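Local structure of Ctr9 protein (6AF0) at residues A739-Q743 with T769-V775; A792-E797 with C814-W819. The protein probably binds RNA polymerase II as a subunit of the Paf1 complex, this chain being the large tetratricopeptide-repeat part of a longer protein. All blocks are in the same frame, centred on the assembly; numbering follows the deposited sequence.

Contact 1: A739-Q743 with T769-V775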
# COMPACT_ATOMS: atom_id res chain seq x y z
N ALA A 739 28.73 -14.14 1.34
CA ALA A 739 29.32 -15.12 0.45
C ALA A 739 30.73 -15.54 0.88
O ALA A 739 31.14 -16.68 0.68
CB ALA A 739 29.34 -14.55 -0.95
N TYR A 740 31.45 -14.60 1.50
CA TYR A 740 32.85 -14.83 1.90
C TYR A 740 32.96 -15.84 3.02
O TYR A 740 33.88 -16.66 3.03
CB TYR A 740 33.55 -13.50 2.28
CG TYR A 740 33.81 -12.62 1.07
CD1 TYR A 740 35.03 -12.65 0.41
CD2 TYR A 740 32.81 -11.83 0.54
CE1 TYR A 740 35.23 -11.90 -0.74
CE2 TYR A 740 33.01 -11.07 -0.59
CZ TYR A 740 34.21 -11.12 -1.23
OH TYR A 740 34.40 -10.35 -2.35
N ALA A 741 32.02 -15.78 3.94
CA ALA A 741 31.97 -16.72 5.06
C ALA A 741 31.63 -18.13 4.60
O ALA A 741 32.23 -19.10 5.03
CB ALA A 741 30.95 -16.25 6.09
N ALA A 742 30.64 -18.22 3.72
CA ALA A 742 30.23 -19.47 3.10
C ALA A 742 31.37 -20.07 2.29
O ALA A 742 31.67 -21.26 2.41
CB ALA A 742 29.02 -19.23 2.22
N GLN A 743 32.03 -19.25 1.48
CA GLN A 743 33.16 -19.71 0.70
C GLN A 743 34.31 -20.19 1.58
O GLN A 743 35.00 -21.13 1.24
CB GLN A 743 33.67 -18.62 -0.23
CG GLN A 743 34.36 -19.15 -1.47
CD GLN A 743 35.44 -18.22 -1.98
OE1 GLN A 743 35.81 -17.27 -1.30
NE2 GLN A 743 35.94 -18.48 -3.18
N THR A 769 27.83 -14.45 -7.20
CA THR A 769 27.77 -13.24 -6.35
C THR A 769 29.09 -12.50 -6.09
O THR A 769 29.05 -11.35 -5.65
CB THR A 769 27.06 -13.48 -4.98
OG1 THR A 769 26.84 -12.24 -4.32
CG2 THR A 769 27.87 -14.37 -4.06
N ILE A 770 30.25 -13.11 -6.35
CA ILE A 770 31.52 -12.49 -5.98
C ILE A 770 32.33 -11.95 -7.15
O ILE A 770 32.65 -10.76 -7.16
CB ILE A 770 32.38 -13.42 -5.09
CG1 ILE A 770 31.69 -13.64 -3.75
CG2 ILE A 770 33.75 -12.83 -4.82
CD1 ILE A 770 31.20 -12.38 -3.07
N GLN A 771 32.67 -12.81 -8.12
CA GLN A 771 33.42 -12.39 -9.34
C GLN A 771 34.91 -12.04 -9.14
O GLN A 771 35.56 -11.57 -10.06
CB GLN A 771 32.76 -11.18 -10.02
CG GLN A 771 31.27 -11.29 -10.19
CD GLN A 771 30.90 -12.53 -10.95
OE1 GLN A 771 31.52 -12.85 -11.96
NE2 GLN A 771 29.90 -13.26 -10.45
N ASP A 772 35.45 -12.27 -7.95
CA ASP A 772 36.87 -12.01 -7.69
C ASP A 772 37.65 -13.10 -8.37
O ASP A 772 37.11 -14.16 -8.64
CB ASP A 772 37.17 -12.00 -6.18
CG ASP A 772 36.59 -10.77 -5.48
OD1 ASP A 772 36.15 -9.82 -6.18
OD2 ASP A 772 36.58 -10.74 -4.23
N ALA A 773 38.91 -12.83 -8.67
CA ALA A 773 39.78 -13.82 -9.31
C ALA A 773 39.88 -15.07 -8.46
O ALA A 773 39.70 -16.17 -8.95
CB ALA A 773 41.16 -13.25 -9.56
N HIS A 774 40.15 -14.88 -7.17
CA HIS A 774 40.38 -15.98 -6.25
C HIS A 774 39.23 -17.00 -6.19
O HIS A 774 39.45 -18.20 -5.96
CB HIS A 774 40.75 -15.45 -4.85
CG HIS A 774 39.70 -14.59 -4.21
ND1 HIS A 774 38.58 -15.11 -3.60
CD2 HIS A 774 39.62 -13.25 -4.04
CE1 HIS A 774 37.85 -14.13 -3.10
NE2 HIS A 774 38.46 -12.99 -3.35
N VAL A 775 38.01 -16.54 -6.40
CA VAL A 775 36.86 -17.44 -6.52
C VAL A 775 37.10 -18.40 -7.66
O VAL A 775 37.01 -19.60 -7.48
CB VAL A 775 35.53 -16.66 -6.71
CG1 VAL A 775 34.46 -17.52 -7.34
CG2 VAL A 775 35.03 -16.15 -5.37
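D772 OD2 receives two donors: the Y740 OH at 2.9 Å and, more weakly, H774 NE2 at 3.1 Å. The tyrosine reaches it from above the carboxylate, 39° out of that plane, while the acceptor lies at the edge of the phenol ring. D772 occupies the N-cap position of helix 773-785, but its side chain makes no capping bond and turns to the tyrosine instead. H774 follows two residues later with CG between its backbone N and carbonyl carbon (chi1 61°), a turn that folds the imidazole back so that D772 CB lies over one of its faces. Any positive charge on H774 would probably favour its bond to D772.

The contact sets the start of helix 739-752 against the junction where helix 756-770 ends and helix 773-785 begins, three successive helices of the alpha-alpha solenoid that TPR proteins form. Q771, with a positive phi, is where the chain leaves helical geometry and turns.

Beside the polar group, I770 CD1 lies 3.3 Å from Y740 CE2 and 3.6 Å from A739 CB, whose small methyl also meets T769 CG2 and lets the helices come near. A phenylalanine in place of Y740 would keep the contact with I770 but would probably leave D772 OD2 without its tyrosine donor, the weak bond from H774 remaining. One turn on, the extended Q743 lays its amide NE2 3.3 Å from V775 CG2. T769 OG1 is bonded to the backbone of another protein's chain, which also packs on A739, Y740 and I770.

Contact 2: A792-E797 with C814-W819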
# COMPACT_ATOMS: atom_id res chain seq x y z
N ALA A 792 37.55 -26.69 -15.37
CA ALA A 792 38.67 -26.13 -14.60
C ALA A 792 39.56 -25.23 -15.46
O ALA A 792 40.16 -24.27 -14.98
CB ALA A 792 39.52 -27.26 -14.02
N ILE A 793 39.67 -25.56 -16.74
CA ILE A 793 40.45 -24.73 -17.65
C ILE A 793 39.83 -23.34 -17.67
O ILE A 793 40.44 -22.40 -17.20
CB ILE A 793 40.53 -25.34 -19.08
CG1 ILE A 793 41.24 -26.70 -19.09
CG2 ILE A 793 41.20 -24.37 -20.05
CD1 ILE A 793 42.73 -26.66 -18.85
N GLU A 794 38.61 -23.19 -18.17
CA GLU A 794 38.08 -21.83 -18.38
C GLU A 794 37.65 -21.13 -17.08
O GLU A 794 37.36 -19.95 -17.10
CB GLU A 794 36.99 -21.75 -19.48
CG GLU A 794 35.53 -21.71 -19.01
CD GLU A 794 35.09 -23.00 -18.35
OE1 GLU A 794 35.95 -23.87 -18.14
OE2 GLU A 794 33.88 -23.15 -18.05
N SER A 795 37.61 -21.85 -15.97
CA SER A 795 37.57 -21.18 -14.68
C SER A 795 38.89 -20.42 -14.57
O SER A 795 38.91 -19.18 -14.50
CB SER A 795 37.39 -22.19 -13.54
OG SER A 795 37.50 -21.58 -12.26
N TYR A 796 40.00 -21.16 -14.62
CA TYR A 796 41.33 -20.56 -14.57
C TYR A 796 41.49 -19.45 -15.62
O TYR A 796 42.04 -18.40 -15.33
CB TYR A 796 42.41 -21.62 -14.80
CG TYR A 796 42.70 -22.49 -13.61
CD1 TYR A 796 43.00 -23.84 -13.77
CD2 TYR A 796 42.69 -21.97 -12.31
CE1 TYR A 796 43.27 -24.65 -12.67
CE2 TYR A 796 42.97 -22.77 -11.22
CZ TYR A 796 43.26 -24.10 -11.40
OH TYR A 796 43.53 -24.89 -10.32
N GLU A 797 41.03 -19.69 -16.83
CA GLU A 797 41.19 -18.73 -17.91
C GLU A 797 40.50 -17.44 -17.52
O GLU A 797 41.07 -16.37 -17.65
CB GLU A 797 40.60 -19.27 -19.22
CG GLU A 797 41.53 -20.15 -20.05
CD GLU A 797 42.09 -19.43 -21.25
OE1 GLU A 797 41.49 -19.58 -22.35
OE2 GLU A 797 43.10 -18.71 -21.09
N CYS A 814 49.16 -23.79 -12.50
CA CYS A 814 48.01 -24.63 -12.22
C CYS A 814 47.22 -24.92 -13.49
O CYS A 814 46.78 -26.04 -13.74
CB CYS A 814 47.12 -23.97 -11.15
SG CYS A 814 47.87 -23.93 -9.48
N LEU A 815 47.08 -23.91 -14.33
CA LEU A 815 46.39 -24.09 -15.58
C LEU A 815 47.16 -25.04 -16.49
O LEU A 815 46.55 -25.77 -17.25
CB LEU A 815 46.18 -22.75 -16.26
CG LEU A 815 45.54 -22.78 -17.63
CD1 LEU A 815 44.18 -23.45 -17.61
CD2 LEU A 815 45.42 -21.36 -18.14
N GLY A 816 48.48 -24.99 -16.43
CA GLY A 816 49.34 -25.79 -17.32
C GLY A 816 49.20 -27.27 -17.03
O GLY A 816 48.90 -28.06 -17.91
N ARG A 817 49.42 -27.61 -15.77
CA ARG A 817 49.16 -28.96 -15.24
C ARG A 817 47.74 -29.46 -15.54
O ARG A 817 47.55 -30.62 -15.85
CB ARG A 817 49.41 -28.98 -13.74
CG ARG A 817 48.63 -30.00 -12.97
CD ARG A 817 49.08 -30.04 -11.53
NE ARG A 817 48.03 -30.59 -10.69
CZ ARG A 817 48.21 -31.14 -9.50
NH1 ARG A 817 49.43 -31.24 -8.97
NH2 ARG A 817 47.15 -31.61 -8.84
N THR A 818 46.74 -28.61 -15.42
CA THR A 818 45.37 -29.02 -15.72
C THR A 818 45.30 -29.44 -17.18
O THR A 818 44.86 -30.53 -17.49
CB THR A 818 44.34 -27.90 -15.46
OG1 THR A 818 44.49 -27.43 -14.11
CG2 THR A 818 42.90 -28.36 -15.66
N TRP A 819 45.76 -28.57 -18.07
CA TRP A 819 45.90 -28.94 -19.47
C TRP A 819 46.67 -30.27 -19.64
O TRP A 819 46.26 -31.13 -20.41
CB TRP A 819 46.63 -27.85 -20.26
CG TRP A 819 45.72 -26.84 -20.90
CD1 TRP A 819 45.71 -25.49 -20.67
CD2 TRP A 819 44.70 -27.08 -21.87
NE1 TRP A 819 44.75 -24.89 -21.44
CE2 TRP A 819 44.11 -25.84 -22.19
CE3 TRP A 819 44.21 -28.23 -22.50
CZ2 TRP A 819 43.07 -25.71 -23.12
CZ3 TRP A 819 43.16 -28.10 -23.44
CH2 TRP A 819 42.61 -26.85 -23.73
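The tip of I793 fills a hollow in helix 814-819 formed by L815, T818 and W819. Its CD1 stands over the face of the indole five-membered ring, 3.5 Å from the centroid and only 3° off the normal, a CH-pi contact; the same methyl lies 3.7 Å from L815 CD1 and 3.6 Å from T818 CG2. With CG1 beside the backbone N (chi1 -63°), I793 sends its long branch across the gap, while CG2, on the other branch, reaches the rim of the indole near CZ2 and NE1. A branched isoleucine thus presents two bumps to one broad ring.

The second large bump is Y796. Its CB packs 3.8 Å from L815 CD1, and its ring runs on to C814 CB, with T818 OG1 near the ring plane at its edge, 3.4 Å from CE1. The methyl of A792 packs against T818 CG2, its small size suiting a place where the helices lie close. The two helices run nearly antiparallel, at 161°, their axes 9.7 Å apart. Helix 789-801 is the second helix of a predicted TPR, and helix 809-826 runs into the next one, as expected where neighbouring repeats stack. W819 in turn packs on A831, M834 and A835 of helix 829-845.

T818 OG1 donates to C814 O at 2.7 Å, sharing that carbonyl with its own backbone N from the opposite face, and Y796 OH bonds to H781 ND1. No hydrogen bond joins the two segments, so their fit rests on apolar shape, with the hydroxyls of T818 and Y796 satisfied within the helix or by helix 773-785.

Both contacts are largely buried, and helix 773-785 ties them together: its first turn takes part in contact 1, while further along H781 and Y783 touch the residues of contact 2. Their centres lie 19 Å apart in the C-terminal part of the solenoid, in series along the chain, and their atoms do not touch. Contact 1, nearer the chain's centre, joins a helix to a turn and mixes a tyrosine-carboxylate bond with apolar packing; two other protein chains lie within reach of it. Contact 2 pairs two nearly antiparallel helices through interlocking apolar side chains, with E797 at an exposed margin, and another protein's chain also touches it at C814 and R817.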